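Long-range contact in endopolygalacturonase (Chondrostereum purpureum, PDB 1KCD), which probably hydrolyses internal alpha-1,4 bonds between galacturonic acid units of polygalacturonan, as a glycosyl hydrolase of family 28: residues 193-198 with 224-229. Residues are numbered along the deposited sequence; the frame is centred on the assembly and turned at random.
With GTR (beta-D-galactopyranuronic acid), chain C; GTK (beta-D-galactofuranuronic acid), chain B.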
ATOM      1  N   GLY A 193       4.852  12.046   1.359  1.00  7.01           N
ATOM      2  CA  GLY A 193       4.631  12.259   2.775  1.00  6.49           C
ATOM      3  C   GLY A 193       4.846  11.043   3.655  1.00  6.24           C
ATOM      4  O   GLY A 193       5.057  11.231   4.849  1.00  7.82           O
ATOM      5  N   GLY A 194       4.722   9.841   3.095  1.00  6.54           N
ATOM      6  CA  GLY A 194       4.663   8.640   3.917  1.00  7.13           C
ATOM      7  C   GLY A 194       6.010   7.918   4.043  1.00  5.63           C
ATOM      8  O   GLY A 194       7.045   8.543   4.216  1.00  7.07           O
ATOM      9  N   HIS A 195       5.911   6.577   4.063  1.00  5.81           N
ATOM     10  CA  HIS A 195       7.072   5.712   4.324  1.00  6.24           C
ATOM     11  C   HIS A 195       7.500   4.947   3.099  1.00  6.19           C
ATOM     12  O   HIS A 195       8.317   4.022   3.262  1.00  7.65           O
ATOM     13  CB  HIS A 195       6.793   4.770   5.507  1.00  7.07           C
ATOM     14  CG  HIS A 195       6.576   5.553   6.780  1.00  6.36           C
ATOM     15  ND1 HIS A 195       6.400   4.824   7.953  1.00  6.91           N
ATOM     16  CD2 HIS A 195       6.507   6.861   7.080  1.00  7.40           C
ATOM     17  CE1 HIS A 195       6.216   5.705   8.949  1.00  6.64           C
ATOM     18  NE2 HIS A 195       6.270   6.940   8.445  1.00  6.97           N
ATOM     19  N   GLY A 196       7.061   5.353   1.916  1.00  6.04           N
ATOM     20  CA  GLY A 196       7.611   4.789   0.667  1.00  7.17           C
ATOM     21  C   GLY A 196       6.859   3.551   0.202  1.00  4.73           C
ATOM     22  O   GLY A 196       5.737   3.247   0.622  1.00  7.05           O
ATOM     23  N   ILE A 197       7.474   2.821  -0.723  1.00  4.89           N
ATOM     24  CA  ILE A 197       6.839   1.673  -1.387  1.00  5.27           C
ATOM     25  C   ILE A 197       7.416   0.420  -0.779  1.00  4.51           C
ATOM     26  O   ILE A 197       8.611   0.161  -0.898  1.00  5.73           O
ATOM     27  CB  ILE A 197       7.107   1.712  -2.888  1.00  5.77           C
ATOM     28  CG1 ILE A 197       6.469   2.965  -3.573  1.00  6.52           C
ATOM     29  CG2 ILE A 197       6.612   0.447  -3.592  1.00  6.17           C
ATOM     30  CD1 ILE A 197       6.906   3.129  -5.033  1.00  7.78           C
ATOM     31  N   SER A 198       6.556  -0.354  -0.099  1.00  4.96           N
ATOM     32  CA  SER A 198       7.058  -1.447   0.740  1.00  5.19           C
ATOM     33  C   SER A 198       6.478  -2.810   0.301  1.00  5.38           C
ATOM     34  O   SER A 198       5.307  -2.953  -0.059  1.00  6.35           O
ATOM     35  CB  SER A 198       6.663  -1.203   2.202  1.00  6.04           C
ATOM     36  OG  SER A 198       7.418  -0.122   2.716  1.00  7.13           O
ATOM     37  N   GLY A 224      12.529   5.188   0.480  1.00  6.32           N
ATOM     38  CA  GLY A 224      12.158   5.195  -0.930  1.00  6.18           C
ATOM     39  C   GLY A 224      11.439   3.879  -1.225  1.00  5.48           C
ATOM     40  O   GLY A 224      10.227   3.862  -1.443  1.00  6.46           O
ATOM     41  N   VAL A 225      12.193   2.794  -1.233  1.00  6.32           N
ATOM     42  CA  VAL A 225      11.637   1.432  -1.336  1.00  6.15           C
ATOM     43  C   VAL A 225      12.187   0.577  -0.208  1.00  6.30           C
ATOM     44  O   VAL A 225      13.355   0.716   0.168  1.00  7.41           O
ATOM     45  CB  VAL A 225      11.871   0.771  -2.711  1.00  7.08           C
ATOM     46  CG1 VAL A 225      11.268   1.629  -3.821  1.00  6.85           C
ATOM     47  CG2 VAL A 225      13.373   0.515  -2.963  1.00  9.02           C
ATOM     48  N   ARG A 226      11.302  -0.289   0.309  1.00  7.19           N
ATOM     49  CA  ARG A 226      11.718  -1.248   1.312  1.00  6.26           C
ATOM     50  C   ARG A 226      11.174  -2.649   1.045  1.00  5.23           C
ATOM     51  O   ARG A 226      10.056  -2.821   0.575  1.00  6.41           O
ATOM     52  CB  ARG A 226      11.144  -0.845   2.683  1.00 11.89           C
ATOM     53  CG  ARG A 226      11.837   0.253   3.469  1.00 15.66           C
ATOM     54  CD  ARG A 226      11.332   0.113   4.940  1.00 11.99           C
ATOM     55  NE  ARG A 226       9.949   0.668   4.913  1.00 10.81           N
ATOM     56  CZ  ARG A 226       9.260   0.901   6.015  1.00  9.07           C
ATOM     57  NH1 ARG A 226       9.751   0.589   7.233  1.00  8.74           N
ATOM     58  NH2 ARG A 226       8.023   1.409   5.971  1.00  8.34           N
ATOM     59  N   ILE A 227      12.015  -3.629   1.440  1.00  5.47           N
ATOM     60  CA  ILE A 227      11.512  -4.976   1.639  1.00  5.64           C
ATOM     61  C   ILE A 227      11.824  -5.312   3.074  1.00  5.44           C
ATOM     62  O   ILE A 227      13.005  -5.363   3.435  1.00  7.99           O
ATOM     63  CB  ILE A 227      12.129  -6.013   0.685  1.00  5.61           C
ATOM     64  CG1 ILE A 227      11.999  -5.491  -0.762  1.00  6.60           C
ATOM     65  CG2 ILE A 227      11.499  -7.401   0.898  1.00  6.87           C
ATOM     66  CD1 ILE A 227      12.636  -6.488  -1.762  1.00  8.08           C
ATOM     67  N   LYS A 228      10.797  -5.455   3.887  1.00  5.44           N
ATOM     68  CA  LYS A 228      10.959  -5.657   5.326  1.00  5.92           C
ATOM     69  C   LYS A 228      10.361  -6.974   5.727  1.00  5.48           C
ATOM     70  O   LYS A 228       9.223  -7.267   5.386  1.00  6.84           O
ATOM     71  CB  LYS A 228      10.250  -4.519   6.110  1.00  6.36           C
ATOM     72  CG  LYS A 228       8.991  -3.877   5.506  1.00  7.39           C
ATOM     73  CD  LYS A 228       8.345  -2.871   6.478  1.00  8.31           C
ATOM     74  CE  LYS A 228       7.214  -2.087   5.757  1.00  7.75           C
ATOM     75  NZ  LYS A 228       6.386  -1.367   6.699  1.00  7.39           N
ATOM     76  N   ALA A 229      11.133  -7.762   6.459  1.00  5.75           N
ATOM     77  CA  ALA A 229      10.628  -8.994   7.011  1.00  6.04           C
ATOM     78  C   ALA A 229      10.845  -8.986   8.504  1.00  5.28           C
ATOM     79  O   ALA A 229      11.903  -8.590   9.002  1.00  6.52           O
ATOM     80  CB  ALA A 229      11.312 -10.236   6.421  1.00  6.78           C
TER
HETATM   81  C1  GTR C1002       6.369   3.600  12.152  1.00  8.65           C
HETATM   82  C2  GTR C1002       4.971   3.105  12.603  1.00  8.73           C
HETATM   83  C3  GTR C1002       4.991   1.674  12.597  1.00  7.45           C
HETATM   84  C4  GTR C1002       5.259   1.059  11.151  1.00  7.73           C
HETATM   85  C5  GTR C1002       6.576   1.735  10.708  1.00  7.43           C
HETATM   86  C6  GTR C1002       6.889   1.355   9.269  1.00  7.92           C
HETATM   87  O1  GTR C1002       6.352   5.009  12.056  1.00  9.04           O
HETATM   88  O2  GTR C1002       4.754   3.594  13.963  1.00  9.43           O
HETATM   89  O3  GTR C1002       3.668   1.141  12.990  1.00  9.34           O
HETATM   90  O4  GTR C1002       4.167   1.403  10.244  1.00  8.67           O
HETATM   91  O5  GTR C1002       6.478   3.168  10.787  1.00  7.53           O
HETATM   92  O6A GTR C1002       6.824   2.179   8.331  1.00  9.04           O
HETATM   93  O6B GTR C1002       7.214   0.174   9.067  1.00  8.89           O
HETATM   94  C1  GTK B1001       0.262  -1.254   8.566  0.59 10.19           C
HETATM   95  O1  GTK B1001      -0.673  -2.291   8.834  0.59 12.37           O
HETATM   96  C2  GTK B1001       0.415  -0.269   9.691  0.59  8.64           C
HETATM   97  O2  GTK B1001       1.025   0.932   9.162  0.59  5.28           O
HETATM   98  C3  GTK B1001       1.503  -0.942  10.558  0.59  8.43           C
HETATM   99  O3  GTK B1001       0.843  -1.614  11.621  0.59  7.96           O
HETATM  100  C4  GTK B1001       2.127  -2.004   9.644  0.59  8.53           C
HETATM  101  O4  GTK B1001       1.499  -1.913   8.373  0.59 10.68           O
HETATM  102  C5  GTK B1001       3.652  -2.002   9.572  0.59  8.00           C
HETATM  103  O5  GTK B1001       3.999  -0.932   8.708  0.59  7.19           O
HETATM  104  C6  GTK B1001       4.360  -3.230   9.084  0.59  9.19           C
HETATM  105  O6B GTK B1001       4.205  -4.305   9.857  0.59 10.97           O
HETATM  106  O6A GTK B1001       5.008  -3.288   8.055  0.59 17.81           O
HETATM  107  O   HOH W   1       9.234   1.743   2.227  1.00 12.72           O
HETATM  108  O   HOH W   2       9.298  -2.330  -2.036  1.00  6.25           O
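I197 and S198 pair in parallel with V225 and R226, I197 N donating to G224 O and R226 N to I197 O, both bonds 3.0 Å long. These are neighbouring coils of the parallel beta-helix typical of family 28. Side chains alternate across the sheet. I197 and V225 lie on one face, with I197 CB 4.3 Å from V225 CG1. S198, R226 and K228 share the other face, which carries the sugar site. A bend at chi3 (-76°) turns the R226 guanidinium so that its edge faces the GTR carboxylate, with GTR C6 in its plane. NH2 donates almost straight to O6A (2.8 Å, 168°), while NH1 reaches O6B less directly. H195 ND1 gives O6A a second bond, 2.7 Å long, with the oxygen near the ring plane. K228 CE packs over the centre of one guanidinium face. Extended beyond CG, K228 brings NZ between GTR O6B and GTK O6A, bonding to both. A water joins H195 O, S198 OG and R226 NE; the direct NE to S198 OG bond is weak. D174 forms salt bridges with R226 and K228 and a hydrogen bond with S198 OG. A leucine in place of R226 would probably leave the GTR carboxylate short of two donors and D174 without one of its cationic mates. The cationic R226 and K228 beside the carboxylate are consistent with recognition of a uronate by its charge, and H195, the predicted active-site residue, is tied to the same carboxylate.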